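Local atomic coordinates of putative kinase (Chloroflexus aurantiacus, PDB entry 2RHM), a protein that is of uncharacterised function but has the P-loop nucleoside triphosphate hydrolase fold and is probably a kinase that binds a nucleotide. Residues P5-V10 and L80-N85; I107-V112 and L163-T168. All blocks are in the same frame, centred on the assembly; numbering follows the deposited sequence.

Interaction 1 (P5-V10 and L80-N85); sequences PALIIV and LIMESN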
loop_
_atom_site.group_PDB
_atom_site.type_symbol
_atom_site.label_atom_id
_atom_site.label_comp_id
_atom_site.label_asym_id
_atom_site.label_seq_id
_atom_site.Cartn_x
_atom_site.Cartn_y
_atom_site.Cartn_z
ATOM N N PRO B 5 -9.782 -10.780 -10.383
ATOM C CA PRO B 5 -8.921 -9.684 -10.817
ATOM C C PRO B 5 -7.596 -10.144 -11.373
ATOM O O PRO B 5 -7.144 -11.246 -11.056
ATOM C CB PRO B 5 -8.692 -8.900 -9.531
ATOM C CG PRO B 5 -8.809 -9.893 -8.472
ATOM C CD PRO B 5 -9.900 -10.815 -8.914
ATOM N N ALA B 6 -6.977 -9.310 -12.201
ATOM C CA ALA B 6 -5.659 -9.617 -12.733
ATOM C C ALA B 6 -4.586 -9.070 -11.824
ATOM O O ALA B 6 -4.748 -8.007 -11.216
ATOM C CB ALA B 6 -5.482 -9.035 -14.138
ATOM N N LEU B 7 -3.479 -9.808 -11.730
ATOM C CA LEU B 7 -2.304 -9.339 -11.016
ATOM C C LEU B 7 -1.185 -9.290 -12.046
ATOM O O LEU B 7 -0.803 -10.325 -12.585
ATOM C CB LEU B 7 -1.938 -10.271 -9.862
ATOM C CG LEU B 7 -0.588 -9.981 -9.189
ATOM C CD1 LEU B 7 -0.517 -8.540 -8.726
ATOM C CD2 LEU B 7 -0.318 -10.915 -8.004
ATOM N N ILE B 8 -0.719 -8.078 -12.354
ATOM C CA ILE B 8 0.307 -7.869 -13.361
ATOM C C ILE B 8 1.629 -7.724 -12.646
ATOM O O ILE B 8 1.826 -6.772 -11.899
ATOM C CB ILE B 8 -0.006 -6.625 -14.236
ATOM C CG1 ILE B 8 -1.373 -6.817 -14.926
ATOM C CG2 ILE B 8 1.104 -6.398 -15.244
ATOM C CD1 ILE B 8 -2.024 -5.527 -15.289
ATOM N N ILE B 9 2.512 -8.697 -12.869
ATOM C CA ILE B 9 3.800 -8.737 -12.228
ATOM C C ILE B 9 4.852 -8.239 -13.204
ATOM O O ILE B 9 5.026 -8.802 -14.280
ATOM C CB ILE B 9 4.157 -10.174 -11.768
ATOM C CG1 ILE B 9 3.139 -10.675 -10.733
ATOM C CG2 ILE B 9 5.595 -10.254 -11.229
ATOM C CD1 ILE B 9 2.037 -11.530 -11.342
ATOM N N VAL B 10 5.517 -7.159 -12.829
ATOM C CA VAL B 10 6.633 -6.639 -13.607
ATOM C C VAL B 10 7.919 -6.891 -12.859
ATOM O O VAL B 10 8.124 -6.376 -11.758
ATOM C CB VAL B 10 6.495 -5.145 -13.926
ATOM C CG1 VAL B 10 7.607 -4.705 -14.845
ATOM C CG2 VAL B 10 5.148 -4.862 -14.569
ATOM N N LEU B 80 -4.267 -5.006 -10.389
ATOM C CA LEU B 80 -3.158 -4.161 -9.971
ATOM C C LEU B 80 -1.836 -4.635 -10.539
ATOM O O LEU B 80 -1.709 -5.753 -11.025
ATOM C CB LEU B 80 -3.100 -4.107 -8.443
ATOM C CG LEU B 80 -2.587 -5.357 -7.735
ATOM C CD1 LEU B 80 -1.197 -5.132 -7.318
ATOM C CD2 LEU B 80 -3.390 -5.672 -6.501
ATOM N N ILE B 81 -0.865 -3.740 -10.482
ATOM C CA ILE B 81 0.482 -3.986 -10.959
ATOM C C ILE B 81 1.419 -3.995 -9.749
ATOM O O ILE B 81 1.373 -3.086 -8.891
ATOM C CB ILE B 81 0.938 -2.880 -11.920
ATOM C CG1 ILE B 81 -0.025 -2.745 -13.115
ATOM C CG2 ILE B 81 2.377 -3.142 -12.364
ATOM C CD1 ILE B 81 0.039 -1.368 -13.760
HETATM N N MSE B 82 2.257 -5.018 -9.675
HETATM C CA MSE B 82 3.307 -5.104 -8.667
HETATM C C MSE B 82 4.649 -5.129 -9.396
HETATM O O MSE B 82 4.841 -5.878 -10.337
HETATM C CB MSE B 82 3.193 -6.355 -7.786
HETATM C CG MSE B 82 1.947 -6.432 -6.911
HETATM SE SE MSE B 82 1.863 -8.136 -5.931
HETATM C CE MSE B 82 3.695 -7.939 -5.222
ATOM N N GLU B 83 5.584 -4.316 -8.915
ATOM C CA GLU B 83 6.897 -4.224 -9.537
ATOM C C GLU B 83 7.999 -4.393 -8.507
ATOM O O GLU B 83 8.011 -3.709 -7.474
ATOM C CB GLU B 83 7.034 -2.883 -10.253
ATOM C CG GLU B 83 8.410 -2.655 -10.852
ATOM C CD GLU B 83 9.383 -1.976 -9.868
ATOM O OE1 GLU B 83 9.099 -0.853 -9.390
ATOM O OE2 GLU B 83 10.446 -2.562 -9.587
ATOM N N SER B 84 8.917 -5.316 -8.794
ATOM C CA SER B 84 10.100 -5.538 -7.968
ATOM C C SER B 84 11.075 -6.414 -8.742
ATOM O O SER B 84 10.739 -6.935 -9.804
ATOM C CB SER B 84 9.722 -6.263 -6.681
ATOM O OG SER B 84 10.826 -6.293 -5.784
ATOM N N ASN B 85 12.276 -6.590 -8.203
ATOM C CA ASN B 85 13.175 -7.607 -8.727
ATOM C C ASN B 85 12.843 -8.901 -7.971
ATOM O O ASN B 85 13.546 -9.312 -7.061
ATOM C CB ASN B 85 14.648 -7.188 -8.626
ATOM C CG ASN B 85 15.089 -6.848 -7.225
ATOM O OD1 ASN B 85 14.362 -6.199 -6.462
ATOM N ND2 ASN B 85 16.327 -7.244 -6.889
#
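Leu7 meets both Leu80 and Met82, a selenomethionine, on one face of a parallel strand pair, and its CD1 does most of the touching. That methyl lies 3.7 Å from CD1 of Leu80 and equally close to the selenium of Met82, and touches both side chains of the other strand. Leu7 reaches there because its CG is anti to the backbone N (chi1 171°), which carries the branch over toward 80-83. The selenomethionine chain bends at its last torsion (chi3 52°) and passes the leucine at a slant.

On the reverse face, Ile81 is shared by two partners. Its CG1 packs on CB of Ile8 at 4.0 Å, while its CG2 lies 3.9 Å from CG2 of Val10, the two side chains running side by side and pointing the same way.

Between the two layers of side chains the backbones are joined by a parallel ladder. Ile8 bonds at both ends, its N to Leu80 O at 2.9 Å and its O to Met82 N, and Val10 N then donates to Met82 O at 2.9 Å. The rungs at the two ends are longer: Leu80 N to Ala6 O is 3.1 Å and Ser84 N to Val10 O is 3.2 Å.

Glu83, on the Val10 and Ile81 face, is bent at chi2 (-89°), and its carboxylate has its partners outside the pair: OE1 bonds to Ser35 OG and OE2 forms a salt bridge with Lys18 NZ, in a probable Walker A loop. The salt bridge joins the end of strand 80-83 to that loop, consistent with a nucleotide site at this end of the sheet. Helix 18-29 packs on the Ile8, Val10 and Ile81 face, helices 52-75 and 88-101 pack on the Leu7, Leu80 and Met82 face, and strand 105-112 continues the sheet beyond 6-12.

Interaction 2 (I107-V112 and L163-T168); sequences IQIRCV and LTVDTT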
loop_
_atom_site.group_PDB
_atom_site.type_symbol
_atom_site.label_atom_id
_atom_site.label_comp_id
_atom_site.label_asym_id
_atom_site.label_seq_id
_atom_site.Cartn_x
_atom_site.Cartn_y
_atom_site.Cartn_z
ATOM N N ILE B 107 -0.362 -12.110 -14.939
ATOM C CA ILE B 107 0.189 -11.702 -16.223
ATOM C C ILE B 107 1.576 -11.185 -15.860
ATOM O O ILE B 107 1.697 -10.372 -14.957
ATOM C CB ILE B 107 -0.619 -10.586 -16.875
ATOM C CG1 ILE B 107 -2.060 -11.057 -17.149
ATOM C CG2 ILE B 107 0.071 -10.149 -18.191
ATOM C CD1 ILE B 107 -2.983 -9.939 -17.604
ATOM N N GLN B 108 2.620 -11.653 -16.531
ATOM C CA GLN B 108 3.977 -11.319 -16.127
ATOM C C GLN B 108 4.800 -10.713 -17.252
ATOM O O GLN B 108 4.750 -11.183 -18.400
ATOM C CB GLN B 108 4.697 -12.555 -15.551
ATOM C CG GLN B 108 6.042 -12.237 -14.896
ATOM C CD GLN B 108 6.672 -13.426 -14.140
ATOM O OE1 GLN B 108 7.714 -13.266 -13.505
ATOM N NE2 GLN B 108 6.039 -14.602 -14.198
ATOM N N ILE B 109 5.460 -9.610 -16.928
ATOM C CA ILE B 109 6.402 -8.942 -17.837
ATOM C C ILE B 109 7.778 -8.922 -17.183
ATOM O O ILE B 109 7.946 -8.448 -16.042
ATOM C CB ILE B 109 5.975 -7.514 -18.190
ATOM C CG1 ILE B 109 4.571 -7.512 -18.773
ATOM C CG2 ILE B 109 6.955 -6.903 -19.192
ATOM C CD1 ILE B 109 4.067 -6.186 -19.096
ATOM N N ARG B 110 8.750 -9.489 -17.890
ATOM C CA ARG B 110 10.112 -9.548 -17.417
ATOM C C ARG B 110 10.964 -8.614 -18.262
ATOM O O ARG B 110 10.970 -8.703 -19.482
ATOM C CB ARG B 110 10.686 -10.959 -17.483
ATOM C CG ARG B 110 12.169 -10.946 -17.168
ATOM C CD ARG B 110 12.810 -12.277 -17.278
ATOM N NE ARG B 110 12.732 -12.841 -18.623
ATOM C CZ ARG B 110 13.450 -13.880 -19.022
ATOM N NH1 ARG B 110 14.307 -14.447 -18.194
ATOM N NH2 ARG B 110 13.329 -14.347 -20.259
ATOM N N CYS B 111 11.658 -7.694 -17.602
ATOM C CA CYS B 111 12.546 -6.787 -18.298
ATOM C C CYS B 111 13.959 -7.305 -18.224
ATOM O O CYS B 111 14.355 -7.839 -17.204
ATOM C CB CYS B 111 12.489 -5.406 -17.662
ATOM S SG CYS B 111 10.857 -4.691 -17.726
ATOM N N VAL B 112 14.710 -7.135 -19.309
ATOM C CA VAL B 112 16.088 -7.582 -19.380
ATOM C C VAL B 112 16.892 -6.526 -20.156
ATOM O O VAL B 112 16.322 -5.700 -20.854
ATOM C CB VAL B 112 16.203 -8.972 -20.081
ATOM C CG1 VAL B 112 15.420 -10.058 -19.314
ATOM C CG2 VAL B 112 15.739 -8.897 -21.529
ATOM N N LEU B 163 5.758 -11.987 -20.943
ATOM C CA LEU B 163 6.374 -11.200 -22.014
ATOM C C LEU B 163 7.722 -10.793 -21.516
ATOM O O LEU B 163 7.809 -10.271 -20.419
ATOM C CB LEU B 163 5.570 -9.932 -22.276
ATOM C CG LEU B 163 6.146 -8.953 -23.320
ATOM C CD1 LEU B 163 6.098 -9.599 -24.663
ATOM C CD2 LEU B 163 5.369 -7.641 -23.302
ATOM N N THR B 164 8.765 -10.994 -22.318
ATOM C CA THR B 164 10.094 -10.464 -21.992
ATOM C C THR B 164 10.400 -9.277 -22.874
ATOM O O THR B 164 10.266 -9.341 -24.108
ATOM C CB THR B 164 11.198 -11.498 -22.108
ATOM O OG1 THR B 164 10.994 -12.494 -21.111
ATOM C CG2 THR B 164 12.572 -10.858 -21.902
ATOM N N VAL B 165 10.781 -8.188 -22.219
ATOM C CA VAL B 165 11.079 -6.929 -22.872
ATOM C C VAL B 165 12.565 -6.567 -22.683
ATOM O O VAL B 165 13.039 -6.296 -21.573
ATOM C CB VAL B 165 10.141 -5.820 -22.356
ATOM C CG1 VAL B 165 10.497 -4.479 -22.993
ATOM C CG2 VAL B 165 8.685 -6.204 -22.643
ATOM N N ASP B 166 13.305 -6.578 -23.788
ATOM C CA ASP B 166 14.714 -6.211 -23.783
ATOM C C ASP B 166 14.827 -4.707 -24.037
ATOM O O ASP B 166 14.462 -4.204 -25.110
ATOM C CB ASP B 166 15.485 -7.033 -24.830
ATOM C CG ASP B 166 17.006 -6.929 -24.673
ATOM O OD1 ASP B 166 17.531 -5.877 -24.234
ATOM O OD2 ASP B 166 17.689 -7.921 -25.018
ATOM N N THR B 167 15.311 -3.992 -23.026
ATOM C CA THR B 167 15.433 -2.538 -23.093
ATOM C C THR B 167 16.854 -2.054 -23.391
ATOM O O THR B 167 17.165 -0.883 -23.178
ATOM C CB THR B 167 14.985 -1.881 -21.782
ATOM O OG1 THR B 167 15.891 -2.265 -20.744
ATOM C CG2 THR B 167 13.557 -2.281 -21.436
ATOM N N THR B 168 17.709 -2.945 -23.880
ATOM C CA THR B 168 19.082 -2.583 -24.225
ATOM C C THR B 168 19.111 -1.368 -25.151
ATOM O O THR B 168 19.918 -0.443 -24.961
ATOM C CB THR B 168 19.781 -3.746 -24.929
ATOM O OG1 THR B 168 19.841 -4.875 -24.050
ATOM C CG2 THR B 168 21.196 -3.361 -25.337
#
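Strand 162-166, the outermost on its side of the five-stranded parallel sheet within the chain, pairs here with 105-112, and a side-chain bridge between Arg110 and Thr164 reinforces the backbone ladder. Both NE and NH2 of Arg110 donate to Thr164 OG1, each at 3.1 Å. The hydroxyl oxygen sits at the guanidinium edge, only 5° out of its plane, and it is gripped side-on by NE and NH2 together. A bend at chi3 (61°) brings the group round to the threonine, and NH1 donates to Ile153 O, which should help fix its rotation.

Thr164 uses its other branch on the next neighbour: its CG2 touches CG2 of Val112 at 3.7 Å, the side chains crossing nearly at a right angle. That valine methyl also rests 3.8 Å from CB of Asp166. The opposite face is apolar, with Ile109 CG2 against Val165 CG2 at 3.9 Å.

Between the faces, Arg110 N bonds to Leu163 O and Arg110 O accepts from Val165 N, both at 2.8 Å. The ladder closes where Thr167 N meets Val112 O. There Asp166 OD1 makes an Asx turn by accepting from Thr168 N at 3.0 Å, and Thr168 OG1 donates to the same oxygen on its syn side.

Beyond the pair, Thr167 OG1 hydrogen-bonds to the carbonyl O of Thr16 in the probable P-loop. Helices 18-29 and 175-187 pack against the Ile109 face, while strand 6-12 lies on the other side of 105-112.

In the fold
The two contacts belong to one parallel sheet, ordered 33-35, 80-83, 6-12, 105-112, 162-166, and their centres lie about 13 Å apart. Interaction 1 joins strand 6-12 to 80-83 and interaction 2 joins 105-112 to 162-166; the strands 6-12 and 105-112 are neighbours, and probable hydrogen bonds from Ile9 N to Ile107 O and from Ile109 N to Ile9 O tie the pairs together. Both strands of interaction 1 come before either strand of interaction 2 in the chain. Helix 18-29 packs against both. Strand 6-12, central in the sheet, leads into the probable P-loop, consistent with a nucleotide site at the C-terminal ends of the strands, as in other P-loop proteins.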